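Local structure of PfkB (Polaromonas sp. JS666, 4DU5) at residues P171-R174 and K175-L179; D178-A182 and A183-V187; Y259-E263 and A264-R268; D285-A288 and V289-S293; V305-G308 and A309-A313. The protein probably phosphorylates a sugar or related small substrate at the expense of ATP, as a member of the pfkB family of carbohydrate kinases. One frame throughout, in Å; residues are numbered along the deposited sequence.

Contact 1: residues P171-R174 and K175-L179; sequences PAAR and KTMDL
Met177, built as selenomethionine, curls back along its helix to Ala173, one turn earlier. Its CG lies beside the backbone N and anti to the carbonyl carbon (chi1 -73°), which keeps the chain running back over the previous turn. CB and CG both skirt the Ala173 carbonyl, CG lying 3.8 Å from Ala173 O. Beyond SE a bend at chi3 (-134°) brings the terminal CE to 3.8 Å from Ala173 CB, a methyl-to-methyl contact. Underneath, Met177 N donates to Ala173 O at 3.0 Å, one of four successive i to i+4 helix bonds here.

On the neighbouring face, Asp178 CG sits 3.3 Å from Arg174 O, while Asp178 N is bonded to that same oxygen at 3.1 Å. The carboxylate finds its partner elsewhere: OD1 forms a salt bridge with Arg214. An asparagine in its place would probably leave the Arg214 guanidinium without its countercharge.

The stretch belongs to helix 169-182, the crossover of a beta-alpha-beta unit. Thr176 and Met177 lie on Leu156 of strand 153-159, and Ala173, Arg174 and Met177 meet Leu211 of helix 201-212.

Contact 2: residues D178-A182 and A183-V187; sequences DLMRA and AGRSV
Met180, modelled as selenomethionine, turns its chain onto Arg185 and Val187 through two torsions: CG lies anti to the backbone N (chi1 -154°), and a bend at chi2 (66°) then swings SE and CE across the Arg185 chain. Val187 answers with CG2, the branch beside its own backbone N. All this happens around a Schellman motif, the C-terminal cap of helix 169-182, where the chain reverses out of the helix and enters strand 186-190 of the beta-alpha-beta unit.

The apolar contact has two parts. Met180 CG meets Arg185 CB at 3.5 Å and its CE reaches Arg185 CG at 3.7 Å, so the aliphatic root of the arginine lies across the selenomethionine. From the strand side, Val187 CG2 packs on Met180 CB at 3.6 Å. Leu156 of strand 153-159 touches both Met180 and Val187, which continues this patch into the sheet. The arginine of the last turn, Arg181, sends its guanidinium elsewhere, to Asp216 and to Gly245 O.

Gly184 makes the reversal, with a phi of 70° that suits a residue lacking CB. Its N-H faces Arg181 O, modelled too close for the length to be trusted. Ala183 N still bonds in helical fashion to Leu179 O at 3.2 Å. The wider bond of the motif closes the helix: Arg185 N gives its hydrogen to Met180 O at 2.7 Å, almost in line with the C=O bond.

Contact 3: residues Y259-E263 and A264-R268; sequences YFDGE and AGSGR
Tyr259 starts this beta hairpin, closed by a two-residue turn, opposite Arg268 in a non-hydrogen-bonded pair. Its ring leans over the partner strand, CD1 resting 3.0 Å from Gly267 O. The phenol oxygen ends near Ser266, whose OG makes a weak hydrogen bond to Tyr259 OH at 3.2 Å. The Arg268 guanidinium offers one face to the Tyr259 ring while its end pairs with Glu235.

Phe260 comes next and exchanges two backbone bonds with Gly267. With CG between the backbone N and carbonyl carbon (chi1 71°), the ring folds flat across the neighbouring strand: Gly267 N lies 3.6 Å above its plane, over the centre, and Gly267 CA makes a CH-pi contact 3.9 Å from the centroid. Having no CB, Gly267 lets the ring come down this far. Gly265 O approaches the ring edge, 3.5 Å from CE1. With Phe260 replaced by an alanine, the Gly267 backbone would probably lose its cover on that face, and a gap would open towards helix 301-316.

Asp261 lies across from Ser266 but spends its carboxylate on Arg242. Gly262 and Gly265 form the last hydrogen-bonded pair, and the type I turn through Glu263 and Ala264 joins them.

The hairpin forms the border of the large sheet, bonded through Tyr259 and Asp261 to strand 248-252. Helix 234-243 covers the face bearing Tyr259 and Asp261; on the other face Phe260 meets Val301 and Pro302 of helix 301-316.

Contact 4: residues D285-A288 and V289-S293; sequences DGFA and VGVIS
Phe287 and Val291 meet one turn apart on helix 283-296, a buried alpha helix of the ribokinase-like fold. It begins in the family's GAGD signature, whose aspartate position is taken by Asp285.

The apolar contacts come first. Phe287 carries its ring with CG opposite the backbone N (chi1 -166°), and one side of the ring, from CD2 to CZ, runs obliquely past a single methyl: CE2 lies 3.3 Å from Val291 CG1. That methyl also sits over the Phe287 carbonyl. A quarter turn round the helix, Ala288 CB and Ile292 CD1 make a looser pair at 4.4 Å. Farther out, the Phe287 ring packs on Val250 and Lys252 of strand 248-252, whereas Ile292 lies on His155 and His157 of strand 153-159 and on Leu68 of helix 60-70.

Contacts of side chain with backbone form a second group. Val289 lays CG2 along the Asp285 carbonyl, and Ile292 CG1 lies 3.1 Å from Ala288 O.

The hydrogen bonds are those of a regular helix. Gly290 N bonds to Gly286 O at 2.8 Å; with glycine at both ends of this bond, no side chain rises from that strip of the surface. Downstream, one carbonyl serves two donors: Val289 O takes the backbone N of Ser293 at 3.1 Å and also its hydroxyl, Ser293 OG, at 2.8 Å.

Contact 5: residues V305-G308 and A309-A313; sequences VKRG and AWIGA
Arg307 and Ile311 lie side by side one turn apart, pointing the same way, with Arg307 CG 4.0 Å from Ile311 CD1. They belong to the packed side of the helix. The arginine leaves the backbone fully extended through chi1 (-176°) and chi2, then bends at chi3, so its apolar stem lines up with the isoleucine while the guanidinium travels on. Ile311 CG1, placed beside its own backbone N, also rests on the carbonyl in between, 3.4 Å from Arg307 O. The Arg307 head group is gripped from outside: NH1 bonds to Ser293 OG and forms a salt bridge with Asp297. Arg328 brings a like charge close, which Asp297 probably offsets in part.

Gly308 belongs to the same close side. Its O accepts from Gly312 N at 2.9 Å, and with no CB on either glycine the backbone itself is the surface offered here. Ala309 fits its small CB 3.2 Å from Val305 O, while its N-H bonds to that oxygen.

The other side is looser. Lys306 is exposed and directs its chain away from the following turn; across the contact it offers chiefly its carbonyl, which Trp310 N holds at 2.6 Å. Trp310 touches the preceding turn only near its root, with CB 3.6 Å from Lys306 O. Its indole swings outward to meet Phe272 edge-to-face.

Helix 301-316 thus lies against helix 283-296, where Val305 meets Phe287 and Arg307 meets Ala294, while Val305 and Lys306 also reach Val269 of strand 265-269.

Overall arrangement
Contacts 1 and 2 run on from one another, sharing Asp178 and Leu179: helix 169-182 and its exit into strand 186-190, with centres 10 Å apart. Contact 3 follows as the hairpin at the edge of the same nine-stranded sheet, 22 Å from contact 2 between centres. Contacts 4 and 5 come last, on the consecutive helices 283-296 and 301-316, their centres just 7 Å apart; Gly290 CA packs on Ile311 CD1 and the Phe287 ring on the Gly308 backbone. Phe260 of contact 3 touches Val305 of contact 5. Contacts 1 and 5 lie on opposite sides of the chain's centre, as expected for a sheet layered between helices.

Contact 1: residues P171-R174 and K175-L179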
loop_
_atom_site.group_PDB
_atom_site.type_symbol
_atom_site.label_atom_id
_atom_site.label_comp_id
_atom_site.label_asym_id
_atom_site.label_seq_id
_atom_site.Cartn_x
_atom_site.Cartn_y
_atom_site.Cartn_z
ATOM N N PRO A 171 15.929 -8.042 19.362
ATOM C CA PRO A 171 15.900 -7.959 20.823
ATOM C C PRO A 171 14.661 -8.638 21.458
ATOM O O PRO A 171 14.804 -9.396 22.438
ATOM C CB PRO A 171 15.864 -6.441 21.092
ATOM C CG PRO A 171 15.811 -5.781 19.729
ATOM C CD PRO A 171 16.386 -6.778 18.775
ATOM N N ALA A 172 13.471 -8.370 20.896
ATOM C CA ALA A 172 12.201 -8.833 21.448
ATOM C C ALA A 172 11.975 -10.335 21.242
ATOM O O ALA A 172 11.316 -10.984 22.054
ATOM C CB ALA A 172 11.055 -8.044 20.867
ATOM N N ALA A 173 12.509 -10.878 20.157
ATOM C CA ALA A 173 12.427 -12.314 19.912
ATOM C C ALA A 173 13.290 -12.991 20.969
ATOM O O ALA A 173 12.764 -13.706 21.824
ATOM C CB ALA A 173 12.885 -12.664 18.486
ATOM N N ARG A 174 14.598 -12.714 20.927
ATOM C CA ARG A 174 15.537 -13.102 21.975
ATOM C C ARG A 174 14.957 -13.041 23.382
ATOM O O ARG A 174 15.015 -14.035 24.104
ATOM C CB ARG A 174 16.804 -12.251 21.906
ATOM C CG ARG A 174 17.499 -12.346 20.585
ATOM C CD ARG A 174 18.970 -12.632 20.766
ATOM N NE ARG A 174 19.758 -11.413 20.939
ATOM C CZ ARG A 174 20.314 -10.727 19.942
ATOM N NH1 ARG A 174 20.175 -11.127 18.686
ATOM N NH2 ARG A 174 21.007 -9.628 20.205
ATOM N N LYS A 175 14.396 -11.898 23.771
ATOM C CA LYS A 175 13.893 -11.730 25.130
ATOM C C LYS A 175 12.621 -12.532 25.390
ATOM O O LYS A 175 12.420 -13.094 26.473
ATOM C CB LYS A 175 13.631 -10.250 25.440
ATOM C CG LYS A 175 13.960 -9.868 26.883
ATOM C CD LYS A 175 15.451 -9.388 27.008
ATOM C CE LYS A 175 16.064 -9.684 28.404
ATOM N NZ LYS A 175 15.026 -9.609 29.493
ATOM N N THR A 176 11.747 -12.548 24.396
ATOM C CA THR A 176 10.529 -13.365 24.433
ATOM C C THR A 176 10.838 -14.845 24.769
ATOM O O THR A 176 10.216 -15.435 25.651
ATOM C CB THR A 176 9.746 -13.189 23.094
ATOM O OG1 THR A 176 8.711 -12.214 23.292
ATOM C CG2 THR A 176 9.118 -14.445 22.654
HETATM N N MSE A 177 11.827 -15.418 24.083
HETATM C CA MSE A 177 12.236 -16.794 24.316
HETATM C C MSE A 177 12.840 -16.994 25.713
HETATM O O MSE A 177 12.310 -17.796 26.490
HETATM C CB MSE A 177 13.157 -17.268 23.193
HETATM C CG MSE A 177 12.392 -17.501 21.891
HETATM SE SE MSE A 177 13.437 -17.529 20.200
HETATM C CE MSE A 177 12.286 -16.384 19.125
ATOM N N ASP A 178 13.910 -16.239 26.024
ATOM C CA ASP A 178 14.564 -16.195 27.347
ATOM C C ASP A 178 13.563 -16.288 28.490
ATOM O O ASP A 178 13.696 -17.115 29.399
ATOM C CB ASP A 178 15.386 -14.905 27.503
ATOM C CG ASP A 178 16.734 -14.951 26.762
ATOM O OD1 ASP A 178 17.137 -16.020 26.276
ATOM O OD2 ASP A 178 17.418 -13.912 26.663
ATOM N N LEU A 179 12.548 -15.442 28.415
ATOM C CA LEU A 179 11.570 -15.296 29.462
ATOM C C LEU A 179 10.833 -16.611 29.641
ATOM O O LEU A 179 10.749 -17.158 30.748
ATOM C CB LEU A 179 10.601 -14.189 29.050
ATOM C CG LEU A 179 10.275 -12.929 29.868
ATOM C CD1 LEU A 179 11.093 -12.747 31.142
ATOM C CD2 LEU A 179 10.424 -11.731 28.937
#

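Contact 2: residues D178-A182 and A183-V187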
loop_
_atom_site.group_PDB
_atom_site.type_symbol
_atom_site.label_atom_id
_atom_site.label_comp_id
_atom_site.label_asym_id
_atom_site.label_seq_id
_atom_site.Cartn_x
_atom_site.Cartn_y
_atom_site.Cartn_z
ATOM N N ASP A 178 13.910 -16.239 26.024
ATOM C CA ASP A 178 14.564 -16.195 27.347
ATOM C C ASP A 178 13.563 -16.288 28.490
ATOM O O ASP A 178 13.696 -17.115 29.399
ATOM C CB ASP A 178 15.386 -14.905 27.503
ATOM C CG ASP A 178 16.734 -14.951 26.762
ATOM O OD1 ASP A 178 17.137 -16.020 26.276
ATOM O OD2 ASP A 178 17.418 -13.912 26.663
ATOM N N LEU A 179 12.548 -15.442 28.415
ATOM C CA LEU A 179 11.570 -15.296 29.462
ATOM C C LEU A 179 10.833 -16.611 29.641
ATOM O O LEU A 179 10.749 -17.158 30.748
ATOM C CB LEU A 179 10.601 -14.189 29.050
ATOM C CG LEU A 179 10.275 -12.929 29.868
ATOM C CD1 LEU A 179 11.093 -12.747 31.142
ATOM C CD2 LEU A 179 10.424 -11.731 28.937
HETATM N N MSE A 180 10.323 -17.128 28.528
HETATM C CA MSE A 180 9.505 -18.321 28.505
HETATM C C MSE A 180 10.259 -19.584 28.961
HETATM O O MSE A 180 9.663 -20.505 29.543
HETATM C CB MSE A 180 8.978 -18.499 27.096
HETATM C CG MSE A 180 7.701 -19.266 27.014
HETATM SE SE MSE A 180 6.372 -18.193 27.883
HETATM C CE MSE A 180 4.749 -19.132 27.311
ATOM N N ARG A 181 11.564 -19.624 28.703
ATOM C CA ARG A 181 12.392 -20.734 29.152
ATOM C C ARG A 181 12.590 -20.665 30.654
ATOM O O ARG A 181 12.112 -21.538 31.371
ATOM C CB ARG A 181 13.736 -20.795 28.408
ATOM C CG ARG A 181 14.304 -22.239 28.293
ATOM C CD ARG A 181 15.021 -22.491 26.919
ATOM N NE ARG A 181 15.295 -23.917 26.686
ATOM C CZ ARG A 181 16.334 -24.407 25.992
ATOM N NH1 ARG A 181 17.247 -23.595 25.437
ATOM N NH2 ARG A 181 16.462 -25.727 25.855
ATOM N N ALA A 182 13.269 -19.621 31.131
ATOM C CA ALA A 182 13.512 -19.463 32.571
ATOM C C ALA A 182 12.276 -19.792 33.406
ATOM O O ALA A 182 12.395 -20.382 34.466
ATOM C CB ALA A 182 14.033 -18.078 32.900
ATOM N N ALA A 183 11.090 -19.464 32.916
ATOM C CA ALA A 183 9.879 -19.848 33.637
ATOM C C ALA A 183 9.472 -21.295 33.383
ATOM O O ALA A 183 8.451 -21.763 33.890
ATOM C CB ALA A 183 8.762 -18.931 33.301
ATOM N N GLY A 184 10.270 -22.002 32.588
ATOM C CA GLY A 184 10.050 -23.417 32.340
ATOM C C GLY A 184 8.812 -23.664 31.509
ATOM O O GLY A 184 8.118 -24.669 31.683
ATOM N N ARG A 185 8.511 -22.729 30.620
ATOM C CA ARG A 185 7.513 -23.001 29.619
ATOM C C ARG A 185 8.215 -23.492 28.382
ATOM O O ARG A 185 9.449 -23.407 28.225
ATOM C CB ARG A 185 6.677 -21.769 29.280
ATOM C CG ARG A 185 5.281 -21.747 29.903
ATOM C CD ARG A 185 5.287 -21.101 31.271
ATOM N NE ARG A 185 3.947 -20.974 31.840
ATOM C CZ ARG A 185 3.710 -20.629 33.108
ATOM N NH1 ARG A 185 4.717 -20.377 33.952
ATOM N NH2 ARG A 185 2.460 -20.538 33.537
ATOM N N SER A 186 7.375 -23.967 27.483
ATOM C CA SER A 186 7.786 -24.666 26.313
ATOM C C SER A 186 7.952 -23.702 25.120
ATOM O O SER A 186 7.113 -22.873 24.838
ATOM C CB SER A 186 6.752 -25.764 26.094
ATOM O OG SER A 186 6.932 -26.395 24.865
ATOM N N VAL A 187 9.074 -23.806 24.439
ATOM C CA VAL A 187 9.359 -22.944 23.310
ATOM C C VAL A 187 9.682 -23.723 22.053
ATOM O O VAL A 187 10.515 -24.614 22.060
ATOM C CB VAL A 187 10.512 -21.964 23.619
ATOM C CG1 VAL A 187 11.024 -21.291 22.354
ATOM C CG2 VAL A 187 10.030 -20.918 24.589
#

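Contact 3: residues Y259-E263 and A264-R268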
loop_
_atom_site.group_PDB
_atom_site.type_symbol
_atom_site.label_atom_id
_atom_site.label_comp_id
_atom_site.label_asym_id
_atom_site.label_seq_id
_atom_site.Cartn_x
_atom_site.Cartn_y
_atom_site.Cartn_z
ATOM N N TYR A 259 12.587 -36.541 9.936
ATOM C CA TYR A 259 13.462 -37.197 10.896
ATOM C C TYR A 259 13.344 -36.487 12.220
ATOM O O TYR A 259 13.409 -35.253 12.275
ATOM C CB TYR A 259 14.916 -37.036 10.485
ATOM C CG TYR A 259 15.909 -37.605 11.487
ATOM C CD1 TYR A 259 16.030 -38.982 11.656
ATOM C CD2 TYR A 259 16.739 -36.780 12.232
ATOM C CE1 TYR A 259 16.936 -39.533 12.530
ATOM C CE2 TYR A 259 17.671 -37.323 13.135
ATOM C CZ TYR A 259 17.760 -38.712 13.269
ATOM O OH TYR A 259 18.654 -39.309 14.130
ATOM N N PHE A 260 13.228 -37.250 13.295
ATOM C CA PHE A 260 13.179 -36.628 14.596
ATOM C C PHE A 260 14.302 -37.115 15.480
ATOM O O PHE A 260 14.702 -38.286 15.390
ATOM C CB PHE A 260 11.818 -36.815 15.255
ATOM C CG PHE A 260 11.555 -38.183 15.703
ATOM C CD1 PHE A 260 12.001 -38.624 16.933
ATOM C CD2 PHE A 260 10.844 -39.027 14.927
ATOM C CE1 PHE A 260 11.748 -39.901 17.367
ATOM C CE2 PHE A 260 10.574 -40.297 15.348
ATOM C CZ PHE A 260 11.029 -40.730 16.563
ATOM N N ASP A 261 14.808 -36.216 16.326
ATOM C CA ASP A 261 15.947 -36.502 17.205
ATOM C C ASP A 261 15.682 -35.834 18.533
ATOM O O ASP A 261 15.835 -34.622 18.681
ATOM C CB ASP A 261 17.268 -36.011 16.573
ATOM C CG ASP A 261 18.467 -36.077 17.522
ATOM O OD1 ASP A 261 18.366 -36.470 18.702
ATOM O OD2 ASP A 261 19.566 -35.735 17.070
ATOM N N GLY A 262 15.286 -36.640 19.507
ATOM C CA GLY A 262 14.898 -36.116 20.804
ATOM C C GLY A 262 15.444 -36.968 21.905
ATOM O O GLY A 262 16.056 -37.983 21.638
ATOM N N GLU A 263 15.175 -36.551 23.140
ATOM C CA GLU A 263 15.731 -37.137 24.359
ATOM C C GLU A 263 15.318 -38.598 24.594
ATOM O O GLU A 263 16.113 -39.381 25.095
ATOM C CB GLU A 263 15.310 -36.299 25.577
ATOM C CG GLU A 263 16.232 -35.154 25.980
ATOM C CD GLU A 263 15.618 -34.248 27.080
ATOM O OE1 GLU A 263 16.400 -33.573 27.797
ATOM O OE2 GLU A 263 14.355 -34.205 27.222
ATOM N N ALA A 264 14.066 -38.934 24.284
ATOM C CA ALA A 264 13.591 -40.323 24.204
ATOM C C ALA A 264 14.179 -41.215 23.068
ATOM O O ALA A 264 14.137 -42.427 23.180
ATOM C CB ALA A 264 12.088 -40.334 24.121
ATOM N N GLY A 265 14.695 -40.622 21.980
ATOM C CA GLY A 265 15.271 -41.371 20.861
ATOM C C GLY A 265 15.074 -40.703 19.512
ATOM O O GLY A 265 14.500 -39.623 19.457
ATOM N N SER A 266 15.547 -41.354 18.431
ATOM C CA SER A 266 15.446 -40.854 17.043
ATOM C C SER A 266 14.555 -41.741 16.190
ATOM O O SER A 266 14.188 -42.845 16.591
ATOM C CB SER A 266 16.823 -40.813 16.362
ATOM O OG SER A 266 17.825 -40.186 17.147
ATOM N N GLY A 267 14.242 -41.283 14.991
ATOM C CA GLY A 267 13.371 -42.039 14.113
ATOM C C GLY A 267 13.055 -41.357 12.803
ATOM O O GLY A 267 13.522 -40.270 12.547
ATOM N N ARG A 268 12.284 -42.014 11.952
ATOM C CA ARG A 268 11.799 -41.391 10.727
ATOM C C ARG A 268 10.316 -41.621 10.677
ATOM O O ARG A 268 9.815 -42.602 11.227
ATOM C CB ARG A 268 12.460 -41.950 9.467
ATOM C CG ARG A 268 13.934 -42.128 9.608
ATOM C CD ARG A 268 14.680 -41.843 8.324
ATOM N NE ARG A 268 16.088 -41.538 8.600
ATOM C CZ ARG A 268 16.859 -40.747 7.846
ATOM N NH1 ARG A 268 16.359 -40.175 6.751
ATOM N NH2 ARG A 268 18.129 -40.518 8.190
#

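Contact 4: residues D285-A288 and V289-S293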
loop_
_atom_site.group_PDB
_atom_site.type_symbol
_atom_site.label_atom_id
_atom_site.label_comp_id
_atom_site.label_asym_id
_atom_site.label_seq_id
_atom_site.Cartn_x
_atom_site.Cartn_y
_atom_site.Cartn_z
ATOM N N ASP A 285 4.427 -24.440 7.406
ATOM C CA ASP A 285 3.452 -23.938 8.359
ATOM C C ASP A 285 2.491 -25.039 8.809
ATOM O O ASP A 285 2.145 -25.119 9.989
ATOM C CB ASP A 285 2.695 -22.718 7.802
ATOM C CG ASP A 285 3.629 -21.505 7.492
ATOM O OD1 ASP A 285 4.665 -21.248 8.202
ATOM O OD2 ASP A 285 3.270 -20.781 6.528
ATOM N N GLY A 286 2.086 -25.904 7.895
ATOM C CA GLY A 286 1.243 -26.995 8.285
ATOM C C GLY A 286 2.021 -27.910 9.190
ATOM O O GLY A 286 1.552 -28.340 10.269
ATOM N N PHE A 287 3.238 -28.199 8.763
ATOM C CA PHE A 287 4.045 -29.074 9.540
ATOM C C PHE A 287 4.043 -28.617 10.994
ATOM O O PHE A 287 3.597 -29.371 11.836
ATOM C CB PHE A 287 5.444 -29.260 8.964
ATOM C CG PHE A 287 6.162 -30.404 9.570
ATOM C CD1 PHE A 287 5.973 -31.693 9.078
ATOM C CD2 PHE A 287 6.988 -30.213 10.677
ATOM C CE1 PHE A 287 6.618 -32.772 9.652
ATOM C CE2 PHE A 287 7.654 -31.295 11.272
ATOM C CZ PHE A 287 7.465 -32.578 10.767
ATOM N N ALA A 288 4.446 -27.384 11.293
ATOM C CA ALA A 288 4.557 -26.958 12.713
ATOM C C ALA A 288 3.240 -26.927 13.447
ATOM O O ALA A 288 3.211 -27.223 14.649
ATOM C CB ALA A 288 5.271 -25.626 12.884
ATOM N N VAL A 289 2.157 -26.566 12.756
ATOM C CA VAL A 289 0.833 -26.656 13.398
ATOM C C VAL A 289 0.558 -28.102 13.813
ATOM O O VAL A 289 0.098 -28.362 14.899
ATOM C CB VAL A 289 -0.297 -26.151 12.508
ATOM C CG1 VAL A 289 -1.620 -26.275 13.238
ATOM C CG2 VAL A 289 -0.073 -24.676 12.139
ATOM N N GLY A 290 0.902 -29.042 12.948
ATOM C CA GLY A 290 0.779 -30.458 13.287
ATOM C C GLY A 290 1.595 -30.911 14.484
ATOM O O GLY A 290 1.047 -31.537 15.412
ATOM N N VAL A 291 2.897 -30.592 14.504
ATOM C CA VAL A 291 3.715 -31.191 15.550
ATOM C C VAL A 291 3.571 -30.486 16.855
ATOM O O VAL A 291 3.667 -31.129 17.901
ATOM C CB VAL A 291 5.199 -31.490 15.138
ATOM C CG1 VAL A 291 5.407 -31.111 13.706
ATOM C CG2 VAL A 291 6.219 -30.809 16.049
ATOM N N ILE A 292 3.286 -29.183 16.799
ATOM C CA ILE A 292 3.072 -28.373 18.004
ATOM C C ILE A 292 1.764 -28.765 18.697
ATOM O O ILE A 292 1.735 -29.025 19.912
ATOM C CB ILE A 292 3.126 -26.860 17.677
ATOM C CG1 ILE A 292 4.567 -26.460 17.307
ATOM C CG2 ILE A 292 2.537 -25.958 18.833
ATOM C CD1 ILE A 292 4.729 -24.973 17.165
ATOM N N SER A 293 0.693 -28.872 17.929
ATOM C CA SER A 293 -0.566 -29.225 18.547
ATOM C C SER A 293 -0.547 -30.636 19.148
ATOM O O SER A 293 -1.079 -30.847 20.224
ATOM C CB SER A 293 -1.733 -29.027 17.586
ATOM O OG SER A 293 -1.624 -29.907 16.488
#

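Contact 5: residues V305-G308 and A309-A313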
loop_
_atom_site.group_PDB
_atom_site.type_symbol
_atom_site.label_atom_id
_atom_site.label_comp_id
_atom_site.label_asym_id
_atom_site.label_seq_id
_atom_site.Cartn_x
_atom_site.Cartn_y
_atom_site.Cartn_z
ATOM N N VAL A 305 4.891 -36.028 14.804
ATOM C CA VAL A 305 5.513 -35.787 13.498
ATOM C C VAL A 305 4.608 -36.239 12.359
ATOM O O VAL A 305 4.598 -35.624 11.301
ATOM C CB VAL A 305 6.872 -36.465 13.380
ATOM C CG1 VAL A 305 7.574 -36.019 12.134
ATOM C CG2 VAL A 305 7.694 -36.141 14.588
ATOM N N LYS A 306 3.831 -37.298 12.573
ATOM C CA LYS A 306 2.968 -37.733 11.490
ATOM C C LYS A 306 1.793 -36.791 11.350
ATOM O O LYS A 306 1.400 -36.468 10.221
ATOM C CB LYS A 306 2.542 -39.205 11.567
ATOM C CG LYS A 306 1.437 -39.524 12.537
ATOM C CD LYS A 306 0.368 -40.393 11.925
ATOM C CE LYS A 306 0.963 -41.536 11.143
ATOM N NZ LYS A 306 -0.118 -42.554 10.913
ATOM N N ARG A 307 1.269 -36.300 12.478
ATOM C CA ARG A 307 0.273 -35.224 12.361
ATOM C C ARG A 307 0.874 -34.047 11.566
ATOM O O ARG A 307 0.339 -33.656 10.519
ATOM C CB ARG A 307 -0.289 -34.753 13.696
ATOM C CG ARG A 307 -1.390 -33.700 13.490
ATOM C CD ARG A 307 -1.814 -33.044 14.745
ATOM N NE ARG A 307 -2.423 -33.993 15.666
ATOM C CZ ARG A 307 -2.774 -33.709 16.922
ATOM N NH1 ARG A 307 -2.550 -32.510 17.440
ATOM N NH2 ARG A 307 -3.350 -34.625 17.672
ATOM N N GLY A 308 1.998 -33.519 12.050
ATOM C CA GLY A 308 2.754 -32.514 11.325
ATOM C C GLY A 308 2.808 -32.851 9.857
ATOM O O GLY A 308 2.437 -32.027 8.993
ATOM N N ALA A 309 3.244 -34.076 9.577
ATOM C CA ALA A 309 3.394 -34.525 8.202
ATOM C C ALA A 309 2.061 -34.576 7.445
ATOM O O ALA A 309 2.005 -34.119 6.311
ATOM C CB ALA A 309 4.162 -35.877 8.124
ATOM N N TRP A 310 0.982 -35.088 8.053
ATOM C CA TRP A 310 -0.334 -35.070 7.364
ATOM C C TRP A 310 -0.750 -33.641 6.990
ATOM O O TRP A 310 -1.048 -33.374 5.838
ATOM C CB TRP A 310 -1.452 -35.804 8.146
ATOM C CG TRP A 310 -2.794 -35.802 7.431
ATOM C CD1 TRP A 310 -3.122 -36.479 6.263
ATOM C CD2 TRP A 310 -3.968 -35.062 7.798
ATOM N NE1 TRP A 310 -4.427 -36.198 5.896
ATOM C CE2 TRP A 310 -4.967 -35.334 6.815
ATOM C CE3 TRP A 310 -4.277 -34.192 8.860
ATOM C CZ2 TRP A 310 -6.250 -34.782 6.876
ATOM C CZ3 TRP A 310 -5.571 -33.638 8.916
ATOM C CH2 TRP A 310 -6.538 -33.941 7.926
ATOM N N ILE A 311 -0.731 -32.723 7.955
ATOM C CA ILE A 311 -1.142 -31.344 7.698
ATOM C C ILE A 311 -0.271 -30.677 6.634
ATOM O O ILE A 311 -0.798 -29.945 5.771
ATOM C CB ILE A 311 -1.170 -30.483 8.970
ATOM C CG1 ILE A 311 -1.937 -31.208 10.079
ATOM C CG2 ILE A 311 -1.818 -29.184 8.667
ATOM C CD1 ILE A 311 -2.175 -30.401 11.338
ATOM N N GLY A 312 1.039 -30.928 6.682
ATOM C CA GLY A 312 1.963 -30.387 5.667
ATOM C C GLY A 312 1.579 -30.779 4.253
ATOM O O GLY A 312 1.443 -29.933 3.370
ATOM N N ALA A 313 1.373 -32.072 4.047
ATOM C CA ALA A 313 0.932 -32.600 2.759
ATOM C C ALA A 313 -0.472 -32.108 2.336
ATOM O O ALA A 313 -0.744 -31.872 1.146
ATOM C CB ALA A 313 1.000 -34.124 2.777
#